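Local coordinates for ABC transporter substrate-binding protein (PDB 3UN6), which probably acts as the solute-binding component of an ABC-type import system, and binds zinc, although its physiological ligand is not established, at residues I39-I44 against N49-K54; N129-N134 against G165-H170; Y138-P143 against L151-L156; L198-G203 against L272-A277. All coordinates share one frame; numbering follows the deposited sequence. Where two conformers were deposited one is given.

Contact 1. Residues I39-I44 against N49-K54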
loop_
_atom_site.group_PDB
_atom_site.type_symbol
_atom_site.label_atom_id
_atom_site.label_comp_id
_atom_site.label_asym_id
_atom_site.label_seq_id
_atom_site.Cartn_x
_atom_site.Cartn_y
_atom_site.Cartn_z
ATOM N N ILE A 39 11.959 6.427 7.823
ATOM C CA ILE A 39 11.063 5.916 6.805
ATOM C C ILE A 39 9.643 6.143 7.214
ATOM O O ILE A 39 9.233 5.797 8.345
ATOM C CB ILE A 39 11.238 4.396 6.569
ATOM C CG1 ILE A 39 12.679 4.032 6.209
ATOM C CG2 ILE A 39 10.261 3.906 5.493
ATOM C CD1 ILE A 39 13.184 4.524 4.859
ATOM N N GLY A 40 8.877 6.714 6.296
ATOM C CA GLY A 40 7.473 7.026 6.538
ATOM C C GLY A 40 6.474 5.941 6.171
ATOM O O GLY A 40 6.681 5.180 5.218
ATOM N N TYR A 41 5.361 5.901 6.903
ATOM C CA TYR A 41 4.326 4.922 6.640
ATOM C C TYR A 41 2.973 5.293 7.214
ATOM O O TYR A 41 2.859 6.153 8.105
ATOM C CB TYR A 41 4.711 3.579 7.306
ATOM C CG TYR A 41 4.571 3.593 8.808
ATOM C CD1 TYR A 41 5.536 4.190 9.617
ATOM C CD2 TYR A 41 3.463 3.028 9.429
ATOM C CE1 TYR A 41 5.405 4.220 10.990
ATOM C CE2 TYR A 41 3.317 3.061 10.811
ATOM C CZ TYR A 41 4.300 3.654 11.583
ATOM O OH TYR A 41 4.163 3.688 12.942
ATOM N N LEU A 42 1.963 4.604 6.688
ATOM C CA LEU A 42 0.615 4.589 7.232
ATOM C C LEU A 42 0.435 3.216 7.903
ATOM O O LEU A 42 1.038 2.209 7.418
ATOM C CB LEU A 42 -0.444 4.816 6.154
ATOM C CG LEU A 42 -0.896 6.256 5.867
ATOM C CD1 LEU A 42 0.202 7.113 5.163
ATOM C CD2 LEU A 42 -2.192 6.203 5.014
ATOM N N PRO A 43 -0.389 3.139 8.992
ATOM C CA PRO A 43 -0.610 1.891 9.761
ATOM C C PRO A 43 -1.584 0.908 9.073
ATOM O O PRO A 43 -2.666 0.636 9.557
ATOM C CB PRO A 43 -1.177 2.399 11.090
ATOM C CG PRO A 43 -1.967 3.625 10.702
ATOM C CD PRO A 43 -1.225 4.245 9.518
ATOM N N ILE A 44 -1.139 0.381 7.942
ATOM C CA ILE A 44 -1.893 -0.550 7.139
ATOM C C ILE A 44 -0.992 -1.767 6.949
ATOM O O ILE A 44 0.220 -1.668 7.146
ATOM C CB ILE A 44 -2.220 0.049 5.798
ATOM C CG1 ILE A 44 -0.927 0.549 5.114
ATOM C CG2 ILE A 44 -3.237 1.198 5.972
ATOM C CD1 ILE A 44 -1.137 1.164 3.732
ATOM N N ASN A 49 5.921 -4.874 6.861
ATOM C CA ASN A 49 7.273 -5.430 6.747
ATOM C C ASN A 49 8.322 -4.451 7.304
ATOM O O ASN A 49 9.385 -4.868 7.694
ATOM C CB ASN A 49 7.637 -5.834 5.314
ATOM C CG ASN A 49 8.845 -6.762 5.271
ATOM O OD1 ASN A 49 8.927 -7.719 6.027
ATOM N ND2 ASN A 49 9.785 -6.469 4.402
ATOM N N LEU A 50 8.013 -3.159 7.341
ATOM C CA LEU A 50 8.917 -2.184 7.971
ATOM C C LEU A 50 9.002 -2.433 9.486
ATOM O O LEU A 50 10.079 -2.269 10.081
ATOM C CB LEU A 50 8.452 -0.747 7.723
ATOM C CG LEU A 50 8.651 -0.193 6.319
ATOM C CD1 LEU A 50 8.016 1.185 6.232
ATOM C CD2 LEU A 50 10.129 -0.145 5.987
HETATM N N MSE A 51 7.873 -2.826 10.098
HETATM C CA MSE A 51 7.828 -3.111 11.538
HETATM C C MSE A 51 8.699 -4.343 11.802
HETATM O O MSE A 51 9.490 -4.392 12.758
HETATM C CB MSE A 51 6.399 -3.414 12.025
HETATM C CG MSE A 51 5.215 -2.490 11.574
HETATM SE SE MSE A 51 5.305 -0.594 11.963
HETATM C CE MSE A 51 6.238 0.030 10.337
HETATM N N MSE A 52 8.546 -5.359 10.957
HETATM C CA MSE A 52 9.361 -6.560 11.104
HETATM C C MSE A 52 10.844 -6.218 10.960
HETATM O O MSE A 52 11.675 -6.722 11.736
HETATM C CB MSE A 52 8.977 -7.623 10.083
HETATM C CG MSE A 52 9.766 -8.851 10.213
HETATM SE SE MSE A 52 9.395 -9.818 11.915
HETATM C CE MSE A 52 11.077 -10.748 12.023
ATOM N N THR A 53 11.175 -5.365 9.985
ATOM C CA THR A 53 12.570 -4.961 9.746
ATOM C C THR A 53 13.160 -4.338 11.006
ATOM O O THR A 53 14.272 -4.669 11.411
ATOM C CB THR A 53 12.678 -3.995 8.546
ATOM O OG1 THR A 53 12.103 -4.622 7.393
ATOM C CG2 THR A 53 14.127 -3.630 8.260
ATOM N N LYS A 54 12.391 -3.442 11.613
ATOM C CA LYS A 54 12.728 -2.791 12.863
ATOM C C LYS A 54 12.976 -3.828 13.969
ATOM O O LYS A 54 13.972 -3.746 14.686
ATOM C CB LYS A 54 11.574 -1.856 13.257
ATOM C CG LYS A 54 11.747 -1.069 14.536
ATOM C CD LYS A 54 12.868 -0.106 14.440
ATOM C CE LYS A 54 12.889 0.775 15.652
ATOM N NZ LYS A 54 14.114 1.586 15.660
#
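Y41 sets CG between its backbone N and carbonyl carbon (chi1 73°), and M51, a selenomethionine whose chain bends at both chi2 and chi3 (89°), curls its methyl end over the Y41 ring. The two residues belong to a beta-alpha-beta unit of the periplasmic-binding-protein fold, in which strand 36-41 is followed by helix 48-58 and then by the parallel neighbouring strand 66-71. M51 CE sits 4.0 Å from the centroid of the Y41 ring, only 3° off the ring normal, so the methyl sits over the middle of the face in a CH-pi contact. M51 SE lies farther back above the same ring, 4.7 Å from its centroid, which makes this a Met-aromatic contact as well.

One helical position earlier, L50 turns toward the strand and lays CD1 against I39 CG2 at 3.6 Å, the two side chains crossing at about a right angle. The same L50 CD1 also approaches Y41 CB, at 4.2 Å, and so bridges the two inward-facing strand positions on either side of G40. L69 of strand 66-71 touches both Y41 and M51, while I260 of helix 254-264 packs on M51 from outside the unit. Within helix 48-58, N49 O takes two bonds from T53, with OG1 at 2.7 Å and N at 2.9 Å reaching it from opposite faces of the carbonyl plane.

Contact 2. Residues N129-N134 against G165-H170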
loop_
_atom_site.group_PDB
_atom_site.type_symbol
_atom_site.label_atom_id
_atom_site.label_comp_id
_atom_site.label_asym_id
_atom_site.label_seq_id
_atom_site.Cartn_x
_atom_site.Cartn_y
_atom_site.Cartn_z
ATOM N N ASN A 129 -25.061 -7.495 -6.865
ATOM C CA ASN A 129 -26.159 -7.379 -7.834
ATOM C C ASN A 129 -26.973 -6.106 -7.635
ATOM O O ASN A 129 -27.843 -5.796 -8.428
ATOM C CB ASN A 129 -27.105 -8.566 -7.706
ATOM C CG ASN A 129 -26.417 -9.894 -7.931
ATOM O OD1 ASN A 129 -26.816 -10.909 -7.359
ATOM N ND2 ASN A 129 -25.369 -9.896 -8.752
ATOM N N GLU A 130 -26.697 -5.382 -6.561
ATOM C CA GLU A 130 -27.410 -4.151 -6.246
ATOM C C GLU A 130 -27.044 -3.111 -7.300
ATOM O O GLU A 130 -27.884 -2.341 -7.739
ATOM C CB GLU A 130 -26.968 -3.605 -4.877
ATOM C CG GLU A 130 -28.101 -3.233 -3.943
ATOM C CD GLU A 130 -28.685 -4.462 -3.250
ATOM O OE1 GLU A 130 -27.913 -5.396 -2.953
ATOM O OE2 GLU A 130 -29.904 -4.487 -2.980
ATOM N N PHE A 131 -25.776 -3.114 -7.705
ATOM C CA PHE A 131 -25.263 -2.121 -8.647
ATOM C C PHE A 131 -25.876 -2.215 -10.050
ATOM O O PHE A 131 -25.900 -3.283 -10.661
ATOM C CB PHE A 131 -23.740 -2.207 -8.723
ATOM C CG PHE A 131 -23.054 -1.936 -7.410
ATOM C CD1 PHE A 131 -22.781 -0.633 -7.010
ATOM C CD2 PHE A 131 -22.688 -2.974 -6.570
ATOM C CE1 PHE A 131 -22.152 -0.376 -5.795
ATOM C CE2 PHE A 131 -22.050 -2.727 -5.360
ATOM C CZ PHE A 131 -21.782 -1.429 -4.970
ATOM N N ASN A 132 -26.369 -1.080 -10.545
ATOM C CA ASN A 132 -26.990 -1.012 -11.864
ATOM C C ASN A 132 -26.827 0.378 -12.481
ATOM O O ASN A 132 -26.333 1.299 -11.826
ATOM C CB ASN A 132 -28.466 -1.373 -11.743
ATOM C CG ASN A 132 -29.225 -0.428 -10.821
ATOM O OD1 ASN A 132 -29.331 0.769 -11.089
ATOM N ND2 ASN A 132 -29.782 -0.976 -9.740
ATOM N N ASN A 133 -27.252 0.523 -13.736
ATOM C CA ASN A 133 -27.164 1.797 -14.463
ATOM C C ASN A 133 -28.452 2.598 -14.418
ATOM O O ASN A 133 -28.539 3.685 -15.000
ATOM C CB ASN A 133 -26.867 1.513 -15.931
ATOM C CG ASN A 133 -25.545 0.867 -16.122
ATOM O OD1 ASN A 133 -24.525 1.378 -15.654
ATOM N ND2 ASN A 133 -25.532 -0.250 -16.829
ATOM N N ASN A 134 -29.431 2.057 -13.698
ATOM C CA ASN A 134 -30.794 2.583 -13.660
ATOM C C ASN A 134 -31.014 3.840 -12.831
ATOM O O ASN A 134 -31.803 4.696 -13.212
ATOM C CB ASN A 134 -31.734 1.480 -13.138
ATOM C CG ASN A 134 -31.470 0.112 -13.800
ATOM O OD1 ASN A 134 -30.822 0.030 -14.845
ATOM N ND2 ASN A 134 -31.975 -0.961 -13.178
ATOM N N GLY A 165 -18.333 6.622 -15.268
ATOM C CA GLY A 165 -18.867 7.788 -14.577
ATOM C C GLY A 165 -20.011 7.460 -13.637
ATOM O O GLY A 165 -20.513 8.351 -12.962
ATOM N N HIS A 166 -20.452 6.204 -13.571
ATOM C CA HIS A 166 -21.565 5.888 -12.653
ATOM C C HIS A 166 -21.025 5.554 -11.247
ATOM O O HIS A 166 -21.789 5.382 -10.305
ATOM C CB HIS A 166 -22.502 4.819 -13.213
ATOM C CG HIS A 166 -23.923 4.959 -12.742
ATOM N ND1 HIS A 166 -24.561 4.002 -11.976
ATOM C CD2 HIS A 166 -24.820 5.959 -12.912
ATOM C CE1 HIS A 166 -25.792 4.401 -11.706
ATOM N NE2 HIS A 166 -25.973 5.588 -12.257
ATOM N N PHE A 167 -19.703 5.446 -11.142
ATOM C CA PHE A 167 -18.990 5.345 -9.866
ATOM C C PHE A 167 -18.268 6.700 -9.764
ATOM O O PHE A 167 -17.588 7.106 -10.704
ATOM C CB PHE A 167 -17.954 4.244 -9.887
ATOM C CG PHE A 167 -18.483 2.859 -9.625
ATOM C CD1 PHE A 167 -19.818 2.534 -9.780
ATOM C CD2 PHE A 167 -17.583 1.833 -9.342
ATOM C CE1 PHE A 167 -20.261 1.239 -9.568
ATOM C CE2 PHE A 167 -18.022 0.536 -9.141
ATOM C CZ PHE A 167 -19.368 0.248 -9.252
ATOM N N SER A 168 -18.446 7.386 -8.639
ATOM C CA SER A 168 -17.819 8.676 -8.394
ATOM C C SER A 168 -16.852 8.454 -7.245
ATOM O O SER A 168 -17.187 7.772 -6.279
ATOM C CB SER A 168 -18.867 9.718 -8.022
ATOM O OG SER A 168 -18.270 10.988 -7.854
ATOM N N TYR A 169 -15.653 9.015 -7.358
ATOM C CA TYR A 169 -14.613 8.803 -6.359
ATOM C C TYR A 169 -14.335 9.962 -5.448
ATOM O O TYR A 169 -14.304 11.111 -5.876
ATOM C CB TYR A 169 -13.341 8.367 -7.065
ATOM C CG TYR A 169 -13.606 7.127 -7.855
ATOM C CD1 TYR A 169 -13.713 5.882 -7.215
ATOM C CD2 TYR A 169 -13.817 7.185 -9.224
ATOM C CE1 TYR A 169 -13.988 4.730 -7.937
ATOM C CE2 TYR A 169 -14.078 6.029 -9.953
ATOM C CZ TYR A 169 -14.175 4.803 -9.304
ATOM O OH TYR A 169 -14.450 3.631 -10.020
ATOM N N HIS A 170 -14.099 9.639 -4.181
ATOM C CA HIS A 170 -13.868 10.647 -3.161
ATOM C C HIS A 170 -12.645 10.315 -2.328
ATOM O O HIS A 170 -12.631 9.324 -1.598
ATOM C CB HIS A 170 -15.112 10.765 -2.284
ATOM C CG HIS A 170 -16.348 11.071 -3.073
ATOM N ND1 HIS A 170 -16.709 12.354 -3.420
ATOM C CD2 HIS A 170 -17.259 10.254 -3.653
ATOM C CE1 HIS A 170 -17.814 12.316 -4.144
ATOM N NE2 HIS A 170 -18.164 11.052 -4.304
#
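F131 and F167 meet ring to ring, while H166 lies against the loop backbone. The two phenyl rings meet obliquely, their planes at 56° and their centroids 5.8 Å apart. The closest approach is F131 CD1 to F167 CE1, at 4.0 Å, with F167 CZ only slightly farther from the same carbon. Aromatic packing continues beyond the pair: Y138 meets F131 edge-to-face, and F140 meets the F167 ring, so both rings of the pair also touch aromatic residues of strand 138-142.

The imidazole of H166 meets the loop backbone. Its side chain swings away from the backbone N (chi1 -150°), which carries the imidazole over to the 129-134 loop, where H166 CE1 comes to 3.2 Å from N132 O. The neighbouring H166 ND1 is equally near that oxygen, but the angle is too poor for a hydrogen bond. The imidazole is tied instead through NE2 to G135 O, consistent with a proton on NE2. H166 CE1 also rests on N133 CA at 4.0 Å, a purely van der Waals approach.

The loop has its own bracing. N132 OD1 accepts from N134 N at 2.9 Å, and N133 OD1 is bonded to the backbone N of K163, just ahead of the other segment. An Asx turn thus shapes the loop that leads into strand 138-142, and its aromatic F131 covers the start of strand 167-171, the parallel neighbour of that strand in a beta-alpha-beta unit.

Contact 3. Residues Y138-P143 against L151-L156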
loop_
_atom_site.group_PDB
_atom_site.type_symbol
_atom_site.label_atom_id
_atom_site.label_comp_id
_atom_site.label_asym_id
_atom_site.label_seq_id
_atom_site.Cartn_x
_atom_site.Cartn_y
_atom_site.Cartn_z
ATOM N N TYR A 138 -23.021 5.938 -7.770
ATOM C CA TYR A 138 -22.506 5.339 -6.552
ATOM C C TYR A 138 -21.240 6.091 -6.128
ATOM O O TYR A 138 -20.415 6.455 -6.967
ATOM C CB TYR A 138 -22.226 3.855 -6.773
ATOM C CG TYR A 138 -23.454 3.094 -7.252
ATOM C CD1 TYR A 138 -24.496 2.812 -6.387
ATOM C CD2 TYR A 138 -23.562 2.663 -8.574
ATOM C CE1 TYR A 138 -25.630 2.124 -6.823
ATOM C CE2 TYR A 138 -24.686 1.970 -9.019
ATOM C CZ TYR A 138 -25.712 1.698 -8.138
ATOM O OH TYR A 138 -26.823 1.008 -8.578
ATOM N N HIS A 139 -21.088 6.326 -4.831
ATOM C CA HIS A 139 -19.944 7.076 -4.321
ATOM C C HIS A 139 -18.961 6.232 -3.521
ATOM O O HIS A 139 -19.301 5.619 -2.503
ATOM C CB HIS A 139 -20.437 8.275 -3.532
ATOM C CG HIS A 139 -21.218 9.237 -4.370
ATOM N ND1 HIS A 139 -20.642 10.329 -4.979
ATOM C CD2 HIS A 139 -22.511 9.225 -4.764
ATOM C CE1 HIS A 139 -21.557 10.969 -5.683
ATOM N NE2 HIS A 139 -22.700 10.320 -5.568
ATOM N N PHE A 140 -17.728 6.207 -4.008
ATOM C CA PHE A 140 -16.677 5.427 -3.398
ATOM C C PHE A 140 -15.531 6.237 -2.811
ATOM O O PHE A 140 -14.982 7.114 -3.461
ATOM C CB PHE A 140 -16.116 4.423 -4.418
ATOM C CG PHE A 140 -16.995 3.231 -4.628
ATOM C CD1 PHE A 140 -16.933 2.153 -3.758
ATOM C CD2 PHE A 140 -17.902 3.187 -5.676
ATOM C CE1 PHE A 140 -17.754 1.047 -3.940
ATOM C CE2 PHE A 140 -18.731 2.085 -5.849
ATOM C CZ PHE A 140 -18.656 1.025 -4.986
ATOM N N GLY A 141 -15.169 5.908 -1.570
ATOM C CA GLY A 141 -14.020 6.519 -0.926
ATOM C C GLY A 141 -12.780 5.781 -1.428
ATOM O O GLY A 141 -12.819 4.559 -1.620
ATOM N N ILE A 142 -11.717 6.524 -1.733
ATOM C CA ILE A 142 -10.416 5.934 -2.121
ATOM C C ILE A 142 -9.343 6.697 -1.339
ATOM O O ILE A 142 -9.574 7.829 -0.910
ATOM C CB ILE A 142 -10.141 5.968 -3.676
ATOM C CG1 ILE A 142 -10.341 7.392 -4.243
ATOM C CG2 ILE A 142 -11.056 4.982 -4.378
ATOM C CD1 ILE A 142 -9.922 7.604 -5.714
ATOM N N PRO A 143 -8.175 6.079 -1.120
ATOM C CA PRO A 143 -7.149 6.786 -0.335
ATOM C C PRO A 143 -6.463 7.971 -1.047
ATOM O O PRO A 143 -5.968 8.898 -0.398
ATOM C CB PRO A 143 -6.140 5.677 0.016
ATOM C CG PRO A 143 -6.726 4.410 -0.467
ATOM C CD PRO A 143 -7.769 4.716 -1.471
ATOM N N LEU A 151 -8.050 1.942 -9.427
ATOM C CA LEU A 151 -7.984 0.983 -10.526
ATOM C C LEU A 151 -8.832 -0.255 -10.260
ATOM O O LEU A 151 -9.507 -0.750 -11.150
ATOM C CB LEU A 151 -6.526 0.566 -10.802
ATOM C CG LEU A 151 -5.589 1.741 -11.124
ATOM C CD1 LEU A 151 -4.138 1.240 -11.265
ATOM C CD2 LEU A 151 -6.035 2.500 -12.378
ATOM N N LEU A 152 -8.791 -0.759 -9.032
ATOM C CA LEU A 152 -9.577 -1.934 -8.660
ATOM C C LEU A 152 -11.062 -1.653 -8.827
ATOM O O LEU A 152 -11.816 -2.471 -9.384
ATOM C CB LEU A 152 -9.279 -2.348 -7.213
ATOM C CG LEU A 152 -7.972 -3.089 -6.930
ATOM C CD1 LEU A 152 -7.648 -3.078 -5.431
ATOM C CD2 LEU A 152 -8.052 -4.518 -7.472
ATOM N N LEU A 153 -11.477 -0.476 -8.369
ATOM C CA LEU A 153 -12.873 -0.102 -8.447
ATOM C C LEU A 153 -13.347 0.078 -9.872
ATOM O O LEU A 153 -14.449 -0.350 -10.209
ATOM C CB LEU A 153 -13.153 1.125 -7.590
ATOM C CG LEU A 153 -13.312 0.884 -6.089
ATOM C CD1 LEU A 153 -13.218 2.281 -5.337
ATOM C CD2 LEU A 153 -14.625 0.204 -5.814
ATOM N N GLU A 154 -12.515 0.687 -10.712
ATOM C CA GLU A 154 -12.858 0.854 -12.114
ATOM C C GLU A 154 -12.923 -0.485 -12.839
ATOM O O GLU A 154 -13.718 -0.664 -13.765
ATOM C CB GLU A 154 -11.860 1.791 -12.807
ATOM C CG GLU A 154 -12.136 3.230 -12.520
ATOM C CD GLU A 154 -13.415 3.687 -13.154
ATOM O OE1 GLU A 154 -13.430 3.851 -14.390
ATOM O OE2 GLU A 154 -14.402 3.912 -12.434
ATOM N N GLU A 155 -12.064 -1.412 -12.452
ATOM C CA GLU A 155 -12.095 -2.726 -13.072
ATOM C C GLU A 155 -13.351 -3.466 -12.620
ATOM O O GLU A 155 -13.975 -4.179 -13.417
ATOM C CB GLU A 155 -10.842 -3.519 -12.744
ATOM C CG GLU A 155 -10.801 -4.916 -13.386
ATOM C CD GLU A 155 -10.987 -4.882 -14.893
ATOM O OE1 GLU A 155 -10.466 -3.940 -15.530
ATOM O OE2 GLU A 155 -11.666 -5.795 -15.435
ATOM N N LEU A 156 -13.741 -3.269 -11.359
ATOM C CA LEU A 156 -14.936 -3.906 -10.834
ATOM C C LEU A 156 -16.141 -3.295 -11.528
ATOM O O LEU A 156 -17.074 -3.993 -11.873
ATOM C CB LEU A 156 -15.037 -3.776 -9.292
ATOM C CG LEU A 156 -16.372 -4.235 -8.679
ATOM C CD1 LEU A 156 -16.635 -5.695 -8.976
ATOM C CD2 LEU A 156 -16.434 -4.000 -7.186
#
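L153 is the helical residue that carries this contact, and both of its methyl groups are used against strand 138-142. One engages an aromatic face. L153 CD2 lies over the F140 ring, 3.9 Å from the centroid and 21° off the ring normal, a CH-pi contact displaced from the centre toward the rim. Its nearest ring atoms are F140 CD1 and CE1, each 3.7 Å from L153 CD2.

The other methyl makes aliphatic contacts. L153 CD1 touches both F140 CB, 3.7 Å away, and I142 CG2, at 3.6 Å. It can meet this branch because I142 places CG1 between its backbone N and carbonyl carbon (chi1 52°), leaving CG2 beside the N and directed at the helix. A single forked side chain therefore spans the two inward-facing positions on either side of G141.

Polar groups take no part in the packing between the segments. E154, next to L153 on the helix, directs OE1 to a salt bridge with R157 one turn on.

The F140-L153-I142 cluster lies in the strand-helix interface of a beta-alpha-beta unit, in which helix 148-159 links strand 138-142 to its parallel partner 167-171. Y169 of that partner touches all three residues, and I120 of strand 112-122 closes on L153 and L156, so that the helix beds on the sheet across several strands.

Contact 4. Residues L198-G203 against L272-A277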
loop_
_atom_site.group_PDB
_atom_site.type_symbol
_atom_site.label_atom_id
_atom_site.label_comp_id
_atom_site.label_asym_id
_atom_site.label_seq_id
_atom_site.Cartn_x
_atom_site.Cartn_y
_atom_site.Cartn_z
ATOM N N LEU A 198 -11.996 -3.054 9.854
ATOM C CA LEU A 198 -12.460 -2.081 10.847
ATOM C C LEU A 198 -13.872 -1.602 10.487
ATOM O O LEU A 198 -14.715 -1.460 11.370
ATOM C CB LEU A 198 -11.500 -0.895 10.967
ATOM C CG LEU A 198 -11.808 0.096 12.083
ATOM C CD1 LEU A 198 -11.775 -0.576 13.454
ATOM C CD2 LEU A 198 -10.840 1.298 12.040
ATOM N N GLY A 199 -14.132 -1.377 9.198
ATOM C CA GLY A 199 -15.476 -0.995 8.752
ATOM C C GLY A 199 -16.542 -2.005 9.184
ATOM O O GLY A 199 -17.658 -1.630 9.564
ATOM N N GLU A 200 -16.202 -3.291 9.140
ATOM C CA GLU A 200 -17.143 -4.323 9.556
ATOM C C GLU A 200 -17.381 -4.249 11.047
ATOM O O GLU A 200 -18.508 -4.312 11.483
ATOM C CB GLU A 200 -16.638 -5.720 9.207
ATOM C CG GLU A 200 -16.562 -5.994 7.732
ATOM C CD GLU A 200 -16.333 -7.467 7.422
ATOM O OE1 GLU A 200 -15.806 -8.194 8.294
ATOM O OE2 GLU A 200 -16.670 -7.903 6.299
ATOM N N LYS A 201 -16.297 -4.130 11.817
ATOM C CA LYS A 201 -16.360 -4.046 13.285
ATOM C C LYS A 201 -17.014 -2.741 13.718
ATOM O O LYS A 201 -17.975 -2.747 14.468
ATOM C CB LYS A 201 -14.940 -4.111 13.878
ATOM C CG LYS A 201 -14.825 -4.274 15.430
ATOM C CD LYS A 201 -13.458 -3.761 15.939
ATOM C CE LYS A 201 -13.047 -4.299 17.324
ATOM N NZ LYS A 201 -12.475 -5.708 17.270
ATOM N N LEU A 202 -16.470 -1.615 13.264
ATOM C CA LEU A 202 -17.005 -0.316 13.641
ATOM C C LEU A 202 -18.263 -0.046 12.894
ATOM O O LEU A 202 -18.259 0.494 11.783
ATOM C CB LEU A 202 -16.027 0.816 13.397
ATOM C CG LEU A 202 -14.932 0.973 14.429
ATOM C CD1 LEU A 202 -14.135 2.233 14.095
ATOM C CD2 LEU A 202 -15.515 1.057 15.820
ATOM N N GLY A 203 -19.355 -0.439 13.518
ATOM C CA GLY A 203 -20.633 -0.239 12.937
ATOM C C GLY A 203 -20.900 -1.157 11.765
ATOM O O GLY A 203 -20.710 -2.379 11.842
ATOM N N LEU A 272 -6.805 -7.522 13.140
ATOM C CA LEU A 272 -5.497 -7.707 12.506
ATOM C C LEU A 272 -5.266 -9.151 12.005
ATOM O O LEU A 272 -4.500 -9.356 11.056
ATOM C CB LEU A 272 -4.369 -7.222 13.428
ATOM C CG LEU A 272 -4.387 -5.699 13.662
ATOM C CD1 LEU A 272 -3.480 -5.350 14.819
ATOM C CD2 LEU A 272 -3.997 -4.916 12.378
ATOM N N THR A 273 -5.941 -10.122 12.626
ATOM C CA THR A 273 -5.889 -11.513 12.155
ATOM C C THR A 273 -6.588 -11.573 10.797
ATOM O O THR A 273 -6.061 -12.137 9.842
ATOM C CB THR A 273 -6.541 -12.461 13.151
ATOM O OG1 THR A 273 -5.810 -12.383 14.378
ATOM C CG2 THR A 273 -6.493 -13.903 12.637
ATOM N N GLN A 274 -7.770 -10.969 10.700
ATOM C CA GLN A 274 -8.469 -10.903 9.418
ATOM C C GLN A 274 -7.599 -10.178 8.361
ATOM O O GLN A 274 -7.475 -10.630 7.215
ATOM C CB GLN A 274 -9.816 -10.189 9.593
ATOM C CG GLN A 274 -10.593 -9.967 8.289
ATOM C CD GLN A 274 -11.987 -9.445 8.569
ATOM O OE1 GLN A 274 -12.557 -9.742 9.608
ATOM N NE2 GLN A 274 -12.534 -8.680 7.654
ATOM N N SER A 275 -6.985 -9.065 8.769
ATOM C CA SER A 275 -6.155 -8.248 7.890
ATOM C C SER A 275 -4.940 -9.016 7.378
ATOM O O SER A 275 -4.615 -8.963 6.186
ATOM C CB SER A 275 -5.701 -6.994 8.636
ATOM O OG SER A 275 -6.827 -6.181 8.998
ATOM N N ALA A 276 -4.291 -9.735 8.292
ATOM C CA ALA A 276 -3.112 -10.505 7.975
ATOM C C ALA A 276 -3.443 -11.737 7.136
ATOM O O ALA A 276 -2.644 -12.134 6.278
ATOM C CB ALA A 276 -2.400 -10.917 9.266
ATOM N N ALA A 277 -4.617 -12.328 7.367
ATOM C CA ALA A 277 -5.031 -13.499 6.615
ATOM C C ALA A 277 -5.056 -13.209 5.115
ATOM O O ALA A 277 -4.704 -14.082 4.338
ATOM C CB ALA A 277 -6.383 -14.007 7.073
#
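E200 and Q274 reach toward each other from two neighbouring helices, 195-201 and 269-277, and their terminal groups are sharply turned against one another, the carboxylate and amide planes standing 68° apart. Both chains are extended beyond CG. Q274 leaves its helix with CG opposite the backbone N (chi1 176°), which sends the amide out across the gap, whereas the CG of E200 lies beside its own backbone N and opposite the carbonyl carbon.

The meeting point is Q274 NE2 with E200 OE1, at 3.4 Å. The N-H points well at its acceptor, with an angle of 161° at the hydrogen, but the length makes this a weak hydrogen bond. The amide oxygen Q274 OE1 is set back, 3.8 Å from E200 OE1, so the donor end of the amide is the one that leads toward the carboxylate. The other carboxylate oxygen, E200 OE2, is bonded to T207 OG1 at the start of strand 206-210, which gives the glutamate a second hold and limits its rotation.

The helices are also joined beside this pair: K201 makes a salt bridge to D270, and Q274 touches A197 of the opposing helix. A carboxylate shared between an amide and a hydroxyl is consistent with an ionised E200. Since its contact with Q274 is long and at the surface, that bond probably contributes only modestly to holding the helices together.

Overall arrangement
Contacts 1 and 3 are counterparts in the two halves of the chain. Each joins a strand to the following helix of a beta-alpha-beta unit, in different sheets and on opposite sides of the chain's centre, with contact centres 25 Å apart. Between them lies the zinc site of H46, C220 and C221: a bound zinc ion is about 10 Å from the side chain of Y41 and about 9 Å from that of I142. Contact 2 adjoins contact 3, its centre 10 Å away, and H170 NE2 meets H139 ND1 at 2.7 Å where their strands pair. Contact 4 stands apart, its centre 19 Å from those of contacts 1 and 3, and lies away from the zinc site.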